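Local coordinates for protein uridylate-specific endoribonuclease nsp11 (Prrsv 16244b, PDB 5EYI) that probably cleaves uridine-rich viral RNA as an endoribonuclease, and so probably keeps host double-stranded RNA sensors from being triggered during replication, at residues D120-V125 with V183-L188; A127-A132 with K218-Q223; G144-T149 with A176-T181; S150-R155 with V167-K172. The protein carries 1 engineered substitution. One frame throughout, in Å; residues are numbered along the deposited sequence.

Contact 1: D120-V125 with V183-L188; sequences DREREV and VYLPDL
E122 and R121 meet the loop V183-L188 in two different ways, one through a charged tip and the other through a flat face. With CG anti to its backbone N (chi1 -169°), E122 extends toward the loop and crosses L185 at about a right angle. OE2 then receives the amide of L185, E122 OE2 to L185 N being 3.0 Å with an N-H...O angle of 162°, on the anti side of the carboxylate and slightly out of its plane. The other oxygen, OE1, is taken by a salt bridge to R109 and by the L118 amide, so both oxygens of this buried carboxylate are engaged.

R121 and P186 run antiparallel past each other, and one guanidinium face lies over P186 CB, 3.8 Å from R121 CZ. The guanidinium plane stands 77° from the ring of Y184, and a water joins the two groups, accepting from R121 NH1 and donating to Y184 OH. P186 CD covers one face of the Y184 ring. One turn on, V125 closes the apolar side: V125 CG1 lies 3.8 Å from L185 CB, while CG2 rests on P186 CG.

Beyond the pair, R121 forms a salt bridge with E189, Y184 OH reaches D119, and E122 and L185 lean on H147, fastening helix 120-128 to the loop that leads from strand 173-180 to strand 198-205.

Contact 2: A127-A132 with K218-Q223; sequences ASLPHA and KTAYFQ
The predicted active site of this NendoU domain includes the place where the short helix 130-133 meets the start of strand 219-223, and H131, predicted to be catalytic, meets T219 across that junction. H131 ND1 lies 3.5 Å from T219 OG1, a weak hydrogen bond whose donor may be either group. The hydroxyl comes in at the edge of the imidazole, close to its plane, rather than over a face. What brings the ring there is a first torsion of -167°, which turns CG anti to the backbone N; T219 OG1 is likewise anti to its own N, and the hydroxyl also touches the backbone of the next helical residue, T219 OG1 to A132 CA being 3.6 Å.

Nearer the backbone, H131 CB presses on the carbonyl of K218, with H131 CB 3.2 Å from K218 O. A water spans the remaining polar gap, accepting from H131 N and donating to K218 O at 2.6 Å. Beside these polar groups A132 CB lies against the strand backbone, 3.5 Å from A220 N, and 4.4 Å from A220 CB. L129, at the N-cap position of the helix, divides its branches: CD2 lies against the backbone of K218, with L129 CD2 to K218 N 3.6 Å, while CD1 approaches A220 CB. A220 also rests on V214 of strand 208-215 and on L192.

K218 and T219 both lie opposite one residue of strand 208-215, a classic beta bulge. The EndoU site consists of two histidines and a lysine: H131 and H146 are the predicted histidines, and the third predicted position, A175, is changed here to alanine.

Contact 3: G144-T149 with A176-T181; sequences GCHHVT and ALCTLT
H147 packs against the backbone of T181, and its side chain can be followed atom by atom. CB stands 4.2 Å from T181 O and CG somewhat closer, until CD2 touches that oxygen at 3.3 Å, the carbonyl approaching the imidazole obliquely. The first torsion, -158° with CG anti to the backbone N, brings CD2 to this carbonyl. Farther out, the two nitrogens fix its rotation: H147 ND1 pairs with T149 OG1 at 2.7 Å and 171°, the hydroxyl lying in the ring plane, while H147 NE2 bonds to V183 O. V148 CG1 covers one face, toward the rim.

The backbones around this ring are bridged as well. T181 N donates to H146 O over 3.2 Å, from above the carbonyl plane rather than along a lone pair, and V148 N gives a weak bond to T181 O. A water donating to H146 O also meets T181 OG1, so that carbonyl takes two bonds. L180 packs on the loop backbone, with L180 CD1 3.7 Å from H147 O, and C178 SG comes to 3.3 Å from C145 O.

H146, predicted to be catalytic, rides on this bridged loop. Its ring lies obliquely beside the sulfur of C178, while its NE2 bonds to E195 of the second subunit, which also takes the amide of T179; its ring meets that of Y221. One residue bonding from both of its backbone ends to the flanks of H147 is the pattern of a single parallel beta bridge, here joining the loop that carries H146 of the predicted EndoU site to T181, just past the end of strand 173-180.

Contact 4: S150-R155 with V167-K172; sequences SRYLPR and VSSPGK. With SO4 (sulfate ion), chain C.
Y152 and V167 bury the most surface here; S169 and S168 come next. Y152 has a positive phi of 67°, and its side chain starts out toward strand 163-169. Its carbonyl accepts the strand amide, Y152 O to S168 N being 3.0 Å at 163°, in the carbonyl plane and on a lone pair. It also sits beside V167, whose CA is 3.3 Å from Y152 O, and V167 CB is 4.2 Å from Y152 CB. L153 lies alongside V167, pointing the same way, with L153 CD2 3.9 Å from V167 CG1.

The ring of Y152 is held between two carbons. R151 CB covers one face, over its centre; S169 CB approaches the opposite face in an off-centre CH-pi contact, 4.2 Å from the centroid. V137 and V142 add to the surroundings of the ring. A water links Y152 OH, 2.6 Å away, to the more distant S169 OG.

The strand residues belong to the end of strand 163-169, next to the turn of its antiparallel hairpin with strand 173-180. The reversal is a type II turn closed by K172 N to S169 O; G171 takes the positive phi of its third position. The far strand brings A175, an engineered alanine at a predicted active-site position, onto V167.

R151 leads away from the strand and grips a sulfate ion, probably from the crystallisation liquor, side-on: R151 NE meets sulfate O3 at 3.0 Å and R151 NH2 meets O4 at 2.9 Å, the sulfur lying at the guanidinium edge.

How the contacts relate
A predicted catalytic site assembled from segments distant in sequence illustrates how nested contacts build a domain: contacts 3 and 4 lie inside the chain loops closed by contacts 1 and 2. Contact 3 touches all the others: contact 1 through L185 CD2 and H147 CD2 (3.4 Å), contact 2 through A132 O and H146 N (3.2 Å) and through F222 O and T179 OG1, and contact 4 through L180 CD1 and L153 CD2 (3.5 Å). Contacts 1 and 2 also meet, L188 CD2 on F222 CZ (3.7 Å). Between side chains, H131 and H146 are about 6 Å apart, V167 of contact 4 and engineered A175 about 4 Å, and L185 of contact 1 and H146 about 8 Å.

Contact 1: D120-V125 with V183-L188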
loop_
_atom_site.group_PDB
_atom_site.type_symbol
_atom_site.label_atom_id
_atom_site.label_comp_id
_atom_site.label_asym_id
_atom_site.label_seq_id
_atom_site.Cartn_x
_atom_site.Cartn_y
_atom_site.Cartn_z
ATOM N N ASP A 120 -22.688 4.396 13.364
ATOM C CA ASP A 120 -22.021 5.708 13.356
ATOM C C ASP A 120 -20.512 5.617 13.331
ATOM O O ASP A 120 -19.848 6.486 12.757
ATOM C CB ASP A 120 -22.399 6.543 14.590
ATOM C CG ASP A 120 -23.772 7.142 14.495
ATOM O OD1 ASP A 120 -24.211 7.512 13.380
ATOM O OD2 ASP A 120 -24.408 7.262 15.563
ATOM N N ARG A 121 -19.971 4.593 13.980
ATOM C CA ARG A 121 -18.529 4.410 13.997
ATOM C C ARG A 121 -17.970 4.215 12.572
ATOM O O ARG A 121 -16.933 4.785 12.224
ATOM C CB ARG A 121 -18.151 3.247 14.906
ATOM C CG ARG A 121 -16.705 3.262 15.349
ATOM C CD ARG A 121 -16.368 1.984 16.096
ATOM N NE ARG A 121 -14.931 1.863 16.329
ATOM C CZ ARG A 121 -14.305 0.745 16.704
ATOM N NH1 ARG A 121 -14.970 -0.396 16.905
ATOM N NH2 ARG A 121 -12.985 0.759 16.872
ATOM N N GLU A 122 -18.684 3.450 11.745
ATOM C CA GLU A 122 -18.270 3.234 10.360
ATOM C C GLU A 122 -18.378 4.514 9.534
ATOM O O GLU A 122 -17.460 4.859 8.782
ATOM C CB GLU A 122 -19.085 2.112 9.709
ATOM C CG GLU A 122 -18.509 1.689 8.369
ATOM C CD GLU A 122 -19.172 0.462 7.781
ATOM O OE1 GLU A 122 -20.418 0.409 7.714
ATOM O OE2 GLU A 122 -18.427 -0.444 7.348
ATOM N N ARG A 123 -19.505 5.205 9.676
ATOM C CA ARG A 123 -19.708 6.530 9.070
ATOM C C ARG A 123 -18.535 7.457 9.368
ATOM O O ARG A 123 -18.013 8.125 8.472
ATOM C CB ARG A 123 -21.018 7.129 9.594
ATOM C CG ARG A 123 -21.415 8.475 9.023
ATOM C CD ARG A 123 -22.791 8.888 9.525
ATOM N NE ARG A 123 -23.900 8.198 8.853
ATOM C CZ ARG A 123 -24.387 8.488 7.638
ATOM N NH1 ARG A 123 -23.865 9.467 6.876
ATOM N NH2 ARG A 123 -25.419 7.782 7.163
ATOM N N GLU A 124 -18.115 7.461 10.630
ATOM C CA GLU A 124 -17.004 8.285 11.103
ATOM C C GLU A 124 -15.672 7.893 10.454
ATOM O O GLU A 124 -14.914 8.777 10.016
ATOM C CB GLU A 124 -16.917 8.231 12.640
ATOM C CG GLU A 124 -15.650 8.814 13.253
ATOM C CD GLU A 124 -15.822 9.188 14.726
ATOM O OE1 GLU A 124 -15.888 8.268 15.580
ATOM N N VAL A 125 -15.397 6.585 10.372
ATOM C CA VAL A 125 -14.170 6.108 9.704
ATOM C C VAL A 125 -14.192 6.481 8.217
ATOM O O VAL A 125 -13.183 6.918 7.673
ATOM C CB VAL A 125 -13.934 4.590 9.906
ATOM C CG1 VAL A 125 -12.759 4.096 9.074
ATOM C CG2 VAL A 125 -13.662 4.292 11.369
ATOM N N VAL A 183 -16.311 -4.610 3.930
ATOM C CA VAL A 183 -15.802 -4.841 5.274
ATOM C C VAL A 183 -16.223 -3.703 6.210
ATOM O O VAL A 183 -16.329 -2.546 5.790
ATOM C CB VAL A 183 -14.264 -5.000 5.328
ATOM C CG1 VAL A 183 -13.810 -6.128 4.416
ATOM C CG2 VAL A 183 -13.550 -3.704 4.977
ATOM N N TYR A 184 -16.452 -4.049 7.469
ATOM C CA TYR A 184 -16.727 -3.079 8.520
ATOM C C TYR A 184 -15.506 -2.184 8.700
ATOM O O TYR A 184 -14.482 -2.646 9.191
ATOM C CB TYR A 184 -17.063 -3.809 9.822
ATOM C CG TYR A 184 -17.441 -2.910 10.974
ATOM C CD1 TYR A 184 -16.755 -2.966 12.185
ATOM C CD2 TYR A 184 -18.477 -1.993 10.851
ATOM C CE1 TYR A 184 -17.103 -2.140 13.246
ATOM C CE2 TYR A 184 -18.834 -1.168 11.911
ATOM C CZ TYR A 184 -18.150 -1.254 13.107
ATOM O OH TYR A 184 -18.497 -0.429 14.149
ATOM N N LEU A 185 -15.612 -0.925 8.270
ATOM C CA LEU A 185 -14.439 -0.042 8.151
ATOM C C LEU A 185 -13.603 0.155 9.433
ATOM O O LEU A 185 -12.376 0.334 9.343
ATOM C CB LEU A 185 -14.816 1.329 7.571
ATOM C CG LEU A 185 -15.388 1.389 6.143
ATOM C CD1 LEU A 185 -15.747 2.824 5.794
ATOM C CD2 LEU A 185 -14.388 0.854 5.133
ATOM N N PRO A 186 -14.244 0.123 10.618
ATOM C CA PRO A 186 -13.418 0.187 11.829
ATOM C C PRO A 186 -12.432 -0.975 12.009
ATOM O O PRO A 186 -11.413 -0.771 12.667
ATOM C CB PRO A 186 -14.452 0.258 12.958
ATOM C CG PRO A 186 -15.591 0.989 12.323
ATOM C CD PRO A 186 -15.656 0.411 10.927
ATOM N N ASP A 187 -12.685 -2.139 11.394
ATOM C CA ASP A 187 -11.679 -3.232 11.355
ATOM C C ASP A 187 -10.368 -2.850 10.685
ATOM O O ASP A 187 -9.346 -3.498 10.919
ATOM C CB ASP A 187 -12.199 -4.474 10.607
ATOM C CG ASP A 187 -13.311 -5.191 11.331
ATOM O OD1 ASP A 187 -13.505 -5.004 12.555
ATOM O OD2 ASP A 187 -13.998 -5.972 10.652
ATOM N N LEU A 188 -10.409 -1.854 9.806
ATOM C CA LEU A 188 -9.217 -1.377 9.118
ATOM C C LEU A 188 -8.496 -0.202 9.785
ATOM O O LEU A 188 -7.399 0.121 9.353
ATOM C CB LEU A 188 -9.568 -0.982 7.679
ATOM C CG LEU A 188 -10.399 -1.965 6.845
ATOM C CD1 LEU A 188 -10.576 -1.410 5.441
ATOM C CD2 LEU A 188 -9.761 -3.343 6.800
HETATM O O HOH W 1 -17.408 -1.263 16.439
#

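Contact 2: A127-A132 with K218-Q223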
loop_
_atom_site.group_PDB
_atom_site.type_symbol
_atom_site.label_atom_id
_atom_site.label_comp_id
_atom_site.label_asym_id
_atom_site.label_seq_id
_atom_site.Cartn_x
_atom_site.Cartn_y
_atom_site.Cartn_z
ATOM N N ALA A 127 -15.687 9.075 6.901
ATOM C CA ALA A 127 -15.413 10.518 6.880
ATOM C C ALA A 127 -13.949 10.899 7.160
ATOM O O ALA A 127 -13.518 11.974 6.761
ATOM C CB ALA A 127 -16.328 11.243 7.859
ATOM N N SER A 128 -13.199 10.046 7.852
ATOM C CA SER A 128 -11.775 10.305 8.110
ATOM C C SER A 128 -10.878 10.104 6.867
ATOM O O SER A 128 -9.793 10.675 6.800
ATOM C CB SER A 128 -11.272 9.440 9.273
ATOM O OG SER A 128 -11.169 8.072 8.908
ATOM N N LEU A 129 -11.321 9.282 5.912
ATOM C CA LEU A 129 -10.648 9.114 4.624
ATOM C C LEU A 129 -11.685 9.207 3.496
ATOM O O LEU A 129 -12.008 8.203 2.854
ATOM C CB LEU A 129 -9.915 7.763 4.566
ATOM C CG LEU A 129 -8.425 7.643 4.861
ATOM C CD1 LEU A 129 -7.945 6.312 4.308
ATOM C CD2 LEU A 129 -7.594 8.770 4.263
ATOM N N PRO A 130 -12.220 10.417 3.247
ATOM C CA PRO A 130 -13.343 10.529 2.299
ATOM C C PRO A 130 -12.991 10.101 0.876
ATOM O O PRO A 130 -13.839 9.547 0.183
ATOM C CB PRO A 130 -13.718 12.013 2.352
ATOM C CG PRO A 130 -12.520 12.701 2.878
ATOM C CD PRO A 130 -11.788 11.731 3.753
ATOM N N HIS A 131 -11.755 10.342 0.449
ATOM C CA HIS A 131 -11.345 9.913 -0.872
ATOM C C HIS A 131 -11.488 8.402 -0.957
ATOM O O HIS A 131 -12.253 7.930 -1.784
ATOM C CB HIS A 131 -9.930 10.341 -1.219
ATOM C CG HIS A 131 -9.601 10.171 -2.668
ATOM N ND1 HIS A 131 -9.123 8.988 -3.195
ATOM C CD2 HIS A 131 -9.699 11.031 -3.707
ATOM C CE1 HIS A 131 -8.924 9.137 -4.493
ATOM N NE2 HIS A 131 -9.276 10.364 -4.830
ATOM N N ALA A 132 -10.833 7.671 -0.053
ATOM C CA ALA A 132 -10.916 6.192 0.002
ATOM C C ALA A 132 -12.331 5.615 -0.014
ATOM O O ALA A 132 -12.629 4.716 -0.812
ATOM C CB ALA A 132 -10.193 5.657 1.230
ATOM N N LYS A 218 -4.847 10.103 2.436
ATOM C CA LYS A 218 -5.318 10.201 1.059
ATOM C C LYS A 218 -6.284 9.081 0.724
ATOM O O LYS A 218 -7.472 9.326 0.601
ATOM C CB LYS A 218 -4.147 10.258 0.082
ATOM C CG LYS A 218 -3.525 11.644 0.039
ATOM C CD LYS A 218 -2.165 11.691 -0.643
ATOM C CE LYS A 218 -1.627 13.117 -0.614
ATOM N NZ LYS A 218 -0.213 13.209 -1.068
ATOM N N THR A 219 -5.795 7.855 0.607
ATOM C CA THR A 219 -6.637 6.776 0.108
ATOM C C THR A 219 -6.170 5.428 0.604
ATOM O O THR A 219 -5.071 5.283 1.155
ATOM C CB THR A 219 -6.729 6.805 -1.451
ATOM O OG1 THR A 219 -7.856 6.033 -1.906
ATOM C CG2 THR A 219 -5.438 6.295 -2.106
ATOM N N ALA A 220 -7.041 4.449 0.418
ATOM C CA ALA A 220 -6.754 3.071 0.768
ATOM C C ALA A 220 -7.652 2.153 -0.041
ATOM O O ALA A 220 -8.811 2.476 -0.301
ATOM C CB ALA A 220 -6.945 2.824 2.252
ATOM N N TYR A 221 -7.098 1.024 -0.448
ATOM C CA TYR A 221 -7.844 0.047 -1.212
ATOM C C TYR A 221 -7.194 -1.303 -1.113
ATOM O O TYR A 221 -5.983 -1.407 -0.861
ATOM C CB TYR A 221 -7.969 0.459 -2.679
ATOM C CG TYR A 221 -6.670 0.661 -3.447
ATOM C CD1 TYR A 221 -6.228 1.935 -3.776
ATOM C CD2 TYR A 221 -5.910 -0.423 -3.879
ATOM C CE1 TYR A 221 -5.062 2.126 -4.507
ATOM C CE2 TYR A 221 -4.743 -0.246 -4.592
ATOM C CZ TYR A 221 -4.319 1.027 -4.915
ATOM O OH TYR A 221 -3.150 1.201 -5.644
ATOM N N PHE A 222 -8.016 -2.323 -1.321
ATOM C CA PHE A 222 -7.568 -3.699 -1.304
ATOM C C PHE A 222 -7.173 -4.135 -2.693
ATOM O O PHE A 222 -7.623 -3.577 -3.691
ATOM C CB PHE A 222 -8.657 -4.627 -0.791
ATOM C CG PHE A 222 -8.758 -4.673 0.696
ATOM C CD1 PHE A 222 -7.820 -5.386 1.440
ATOM C CD2 PHE A 222 -9.794 -4.036 1.352
ATOM C CE1 PHE A 222 -7.918 -5.464 2.813
ATOM C CE2 PHE A 222 -9.898 -4.103 2.726
ATOM C CZ PHE A 222 -8.960 -4.819 3.459
ATOM N N GLN A 223 -6.353 -5.168 -2.729
ATOM C CA GLN A 223 -5.837 -5.724 -3.968
ATOM C C GLN A 223 -5.623 -7.227 -3.746
ATOM O O GLN A 223 -5.271 -7.653 -2.641
ATOM C CB GLN A 223 -4.550 -4.961 -4.313
ATOM C CG GLN A 223 -3.902 -5.303 -5.632
ATOM C CD GLN A 223 -2.851 -6.405 -5.565
ATOM O OE1 GLN A 223 -2.343 -6.854 -6.594
ATOM N NE2 GLN A 223 -2.510 -6.834 -4.369
HETATM O O HOH W 2 -9.249 10.746 1.836
#

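Contact 3: G144-T149 with A176-T181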
loop_
_atom_site.group_PDB
_atom_site.type_symbol
_atom_site.label_atom_id
_atom_site.label_comp_id
_atom_site.label_asym_id
_atom_site.label_seq_id
_atom_site.Cartn_x
_atom_site.Cartn_y
_atom_site.Cartn_z
ATOM N N GLY A 144 -11.463 6.935 -5.615
ATOM C CA GLY A 144 -11.763 6.455 -4.278
ATOM C C GLY A 144 -13.169 5.974 -3.933
ATOM O O GLY A 144 -13.744 6.375 -2.923
ATOM N N CYS A 145 -13.707 5.074 -4.726
ATOM C CA CYS A 145 -15.005 4.489 -4.426
ATOM C C CYS A 145 -14.799 3.040 -4.058
ATOM O O CYS A 145 -15.247 2.142 -4.765
ATOM C CB CYS A 145 -15.901 4.625 -5.643
ATOM S SG CYS A 145 -16.192 6.349 -6.008
ATOM N N HIS A 146 -14.110 2.816 -2.946
ATOM C CA HIS A 146 -13.648 1.475 -2.602
ATOM C C HIS A 146 -14.502 0.747 -1.563
ATOM O O HIS A 146 -14.104 -0.301 -1.069
ATOM C CB HIS A 146 -12.189 1.536 -2.179
ATOM C CG HIS A 146 -11.268 1.983 -3.274
ATOM N ND1 HIS A 146 -10.621 3.196 -3.244
ATOM C CD2 HIS A 146 -10.879 1.383 -4.424
ATOM C CE1 HIS A 146 -9.870 3.322 -4.322
ATOM N NE2 HIS A 146 -10.012 2.237 -5.057
ATOM N N HIS A 147 -15.690 1.266 -1.267
ATOM C CA HIS A 147 -16.563 0.638 -0.291
ATOM C C HIS A 147 -17.987 0.526 -0.818
ATOM O O HIS A 147 -18.409 1.299 -1.674
ATOM C CB HIS A 147 -16.538 1.404 1.034
ATOM C CG HIS A 147 -16.971 0.582 2.204
ATOM N ND1 HIS A 147 -18.102 0.860 2.936
ATOM C CD2 HIS A 147 -16.438 -0.536 2.750
ATOM C CE1 HIS A 147 -18.245 -0.040 3.892
ATOM N NE2 HIS A 147 -17.249 -0.903 3.801
ATOM N N VAL A 148 -18.714 -0.450 -0.285
ATOM C CA VAL A 148 -20.099 -0.701 -0.654
ATOM C C VAL A 148 -21.015 0.493 -0.350
ATOM O O VAL A 148 -22.091 0.608 -0.931
ATOM C CB VAL A 148 -20.634 -1.968 0.057
ATOM C CG1 VAL A 148 -20.864 -1.704 1.543
ATOM C CG2 VAL A 148 -21.898 -2.484 -0.624
ATOM N N THR A 149 -20.577 1.352 0.564
ATOM C CA THR A 149 -21.264 2.591 0.909
ATOM C C THR A 149 -20.830 3.809 0.057
ATOM O O THR A 149 -21.387 4.901 0.223
ATOM C CB THR A 149 -21.044 2.921 2.408
ATOM O OG1 THR A 149 -19.644 3.083 2.683
ATOM C CG2 THR A 149 -21.599 1.806 3.295
ATOM N N ALA A 176 -12.739 3.113 -14.942
ATOM C CA ALA A 176 -13.082 1.812 -15.538
ATOM C C ALA A 176 -13.027 0.647 -14.560
ATOM O O ALA A 176 -13.888 -0.229 -14.587
ATOM C CB ALA A 176 -12.172 1.521 -16.727
ATOM N N LEU A 177 -12.003 0.636 -13.713
ATOM C CA LEU A 177 -11.771 -0.475 -12.806
ATOM C C LEU A 177 -11.381 0.053 -11.441
ATOM O O LEU A 177 -10.433 0.815 -11.316
ATOM C CB LEU A 177 -10.674 -1.395 -13.351
ATOM C CG LEU A 177 -10.945 -2.093 -14.691
ATOM C CD1 LEU A 177 -9.691 -2.785 -15.218
ATOM C CD2 LEU A 177 -12.086 -3.100 -14.583
ATOM N N CYS A 178 -12.135 -0.346 -10.422
ATOM C CA CYS A 178 -11.794 -0.010 -9.058
ATOM C C CYS A 178 -12.286 -1.106 -8.103
ATOM O O CYS A 178 -13.345 -1.701 -8.308
ATOM C CB CYS A 178 -12.295 1.405 -8.726
ATOM S SG CYS A 178 -13.657 1.571 -7.572
ATOM N N THR A 179 -11.469 -1.400 -7.093
ATOM C CA THR A 179 -11.727 -2.501 -6.182
ATOM C C THR A 179 -12.633 -2.035 -5.069
ATOM O O THR A 179 -12.581 -0.883 -4.657
ATOM C CB THR A 179 -10.442 -3.075 -5.566
ATOM O OG1 THR A 179 -9.698 -2.035 -4.932
ATOM C CG2 THR A 179 -9.588 -3.746 -6.628
ATOM N N LEU A 180 -13.439 -2.951 -4.563
ATOM C CA LEU A 180 -14.465 -2.611 -3.599
ATOM C C LEU A 180 -14.665 -3.762 -2.633
ATOM O O LEU A 180 -14.609 -4.922 -3.042
ATOM C CB LEU A 180 -15.750 -2.320 -4.369
ATOM C CG LEU A 180 -17.022 -1.941 -3.625
ATOM C CD1 LEU A 180 -17.849 -1.023 -4.526
ATOM C CD2 LEU A 180 -17.825 -3.160 -3.181
ATOM N N THR A 181 -14.885 -3.438 -1.358
ATOM C CA THR A 181 -15.297 -4.425 -0.355
ATOM C C THR A 181 -16.476 -3.883 0.436
ATOM O O THR A 181 -16.835 -2.718 0.292
ATOM C CB THR A 181 -14.160 -4.772 0.632
ATOM O OG1 THR A 181 -13.949 -3.692 1.548
ATOM C CG2 THR A 181 -12.871 -5.059 -0.110
HETATM O O HOH W 3 -12.482 -1.742 0.438
#

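Contact 4: S150-R155 with V167-K172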
loop_
_atom_site.group_PDB
_atom_site.type_symbol
_atom_site.label_atom_id
_atom_site.label_comp_id
_atom_site.label_asym_id
_atom_site.label_seq_id
_atom_site.Cartn_x
_atom_site.Cartn_y
_atom_site.Cartn_z
ATOM N N SER A 150 -19.872 3.627 -0.857
ATOM C CA SER A 150 -19.315 4.743 -1.627
ATOM C C SER A 150 -20.293 5.307 -2.654
ATOM O O SER A 150 -21.312 4.701 -2.988
ATOM C CB SER A 150 -18.022 4.336 -2.348
ATOM O OG SER A 150 -17.036 3.881 -1.440
ATOM N N ARG A 151 -19.955 6.484 -3.153
ATOM C CA ARG A 151 -20.685 7.085 -4.266
ATOM C C ARG A 151 -20.311 6.437 -5.592
ATOM O O ARG A 151 -19.347 5.661 -5.678
ATOM C CB ARG A 151 -20.386 8.567 -4.342
ATOM C CG ARG A 151 -20.971 9.352 -3.196
ATOM C CD ARG A 151 -20.427 10.765 -3.219
ATOM N NE ARG A 151 -21.006 11.601 -2.174
ATOM C CZ ARG A 151 -20.425 12.690 -1.656
ATOM N NH1 ARG A 151 -19.230 13.105 -2.073
ATOM N NH2 ARG A 151 -21.047 13.368 -0.689
ATOM N N TYR A 152 -21.113 6.756 -6.609
ATOM C CA TYR A 152 -20.821 6.453 -8.012
ATOM C C TYR A 152 -20.826 4.947 -8.374
ATOM O O TYR A 152 -20.341 4.561 -9.444
ATOM C CB TYR A 152 -19.499 7.134 -8.415
ATOM C CG TYR A 152 -19.428 8.587 -7.972
ATOM C CD1 TYR A 152 -20.463 9.475 -8.261
ATOM C CD2 TYR A 152 -18.339 9.069 -7.239
ATOM C CE1 TYR A 152 -20.415 10.798 -7.849
ATOM C CE2 TYR A 152 -18.283 10.393 -6.816
ATOM C CZ TYR A 152 -19.327 11.248 -7.121
ATOM O OH TYR A 152 -19.295 12.556 -6.712
ATOM N N LEU A 153 -21.403 4.110 -7.515
ATOM C CA LEU A 153 -21.370 2.668 -7.726
ATOM C C LEU A 153 -22.478 2.228 -8.676
ATOM O O LEU A 153 -23.529 2.867 -8.741
ATOM C CB LEU A 153 -21.533 1.917 -6.413
ATOM C CG LEU A 153 -20.488 2.178 -5.336
ATOM C CD1 LEU A 153 -20.781 1.239 -4.182
ATOM C CD2 LEU A 153 -19.066 2.009 -5.861
ATOM N N PRO A 154 -22.248 1.128 -9.418
ATOM C CA PRO A 154 -23.292 0.584 -10.292
ATOM C C PRO A 154 -24.310 -0.226 -9.500
ATOM O O PRO A 154 -24.090 -0.526 -8.329
ATOM C CB PRO A 154 -22.510 -0.328 -11.221
ATOM C CG PRO A 154 -21.381 -0.826 -10.375
ATOM C CD PRO A 154 -21.025 0.303 -9.444
ATOM N N ARG A 155 -25.403 -0.603 -10.146
ATOM C CA ARG A 155 -26.444 -1.396 -9.492
ATOM C C ARG A 155 -26.037 -2.849 -9.190
ATOM O O ARG A 155 -26.472 -3.395 -8.186
ATOM C CB ARG A 155 -27.747 -1.342 -10.299
ATOM C CG ARG A 155 -28.489 -0.023 -10.131
ATOM C CD ARG A 155 -29.611 0.123 -11.139
ATOM N NE ARG A 155 -30.666 -0.887 -10.965
ATOM C CZ ARG A 155 -31.799 -0.737 -10.269
ATOM N NH1 ARG A 155 -32.087 0.394 -9.632
ATOM N NH2 ARG A 155 -32.661 -1.745 -10.208
ATOM N N VAL A 167 -17.018 2.800 -12.068
ATOM C CA VAL A 167 -17.712 3.821 -11.287
ATOM C C VAL A 167 -17.957 5.038 -12.157
ATOM O O VAL A 167 -17.150 5.340 -13.027
ATOM C CB VAL A 167 -16.934 4.202 -9.998
ATOM C CG1 VAL A 167 -16.956 3.046 -9.019
ATOM C CG2 VAL A 167 -15.498 4.608 -10.287
ATOM N N SER A 168 -19.066 5.724 -11.912
ATOM C CA SER A 168 -19.528 6.814 -12.781
ATOM C C SER A 168 -20.162 7.958 -11.993
ATOM O O SER A 168 -21.041 7.742 -11.139
ATOM C CB SER A 168 -20.551 6.278 -13.803
ATOM O OG SER A 168 -21.217 7.323 -14.517
ATOM N N SER A 169 -19.702 9.173 -12.285
ATOM C CA SER A 169 -20.428 10.393 -11.940
ATOM C C SER A 169 -21.111 10.833 -13.238
ATOM O O SER A 169 -20.443 11.378 -14.120
ATOM C CB SER A 169 -19.466 11.468 -11.431
ATOM O OG SER A 169 -20.198 12.626 -11.077
ATOM N N PRO A 170 -22.420 10.545 -13.391
ATOM C CA PRO A 170 -23.098 10.710 -14.689
ATOM C C PRO A 170 -22.898 12.076 -15.325
ATOM O O PRO A 170 -23.042 13.095 -14.653
ATOM C CB PRO A 170 -24.578 10.510 -14.343
ATOM C CG PRO A 170 -24.559 9.625 -13.159
ATOM C CD PRO A 170 -23.365 10.062 -12.364
ATOM N N GLY A 171 -22.524 12.081 -16.599
ATOM C CA GLY A 171 -22.281 13.314 -17.334
ATOM C C GLY A 171 -21.008 14.065 -16.990
ATOM O O GLY A 171 -20.796 15.157 -17.520
ATOM N N LYS A 172 -20.156 13.496 -16.128
ATOM C CA LYS A 172 -18.975 14.200 -15.602
ATOM C C LYS A 172 -17.719 13.347 -15.658
ATOM O O LYS A 172 -16.761 13.716 -16.326
ATOM C CB LYS A 172 -19.219 14.670 -14.161
ATOM C CG LYS A 172 -20.476 15.497 -14.021
ATOM C CD LYS A 172 -20.612 16.150 -12.658
ATOM C CE LYS A 172 -21.997 16.778 -12.528
ATOM N NZ LYS A 172 -22.101 17.751 -11.406
HETATM S S SO4 C . -24.147 11.333 -0.817
HETATM O O1 SO4 C . -25.445 10.838 -0.320
HETATM O O2 SO4 C . -24.319 12.587 -1.585
HETATM O O3 SO4 C . -23.618 10.254 -1.681
HETATM O O4 SO4 C . -23.162 11.653 0.248
HETATM O O HOH W 4 -20.359 14.351 -8.340
#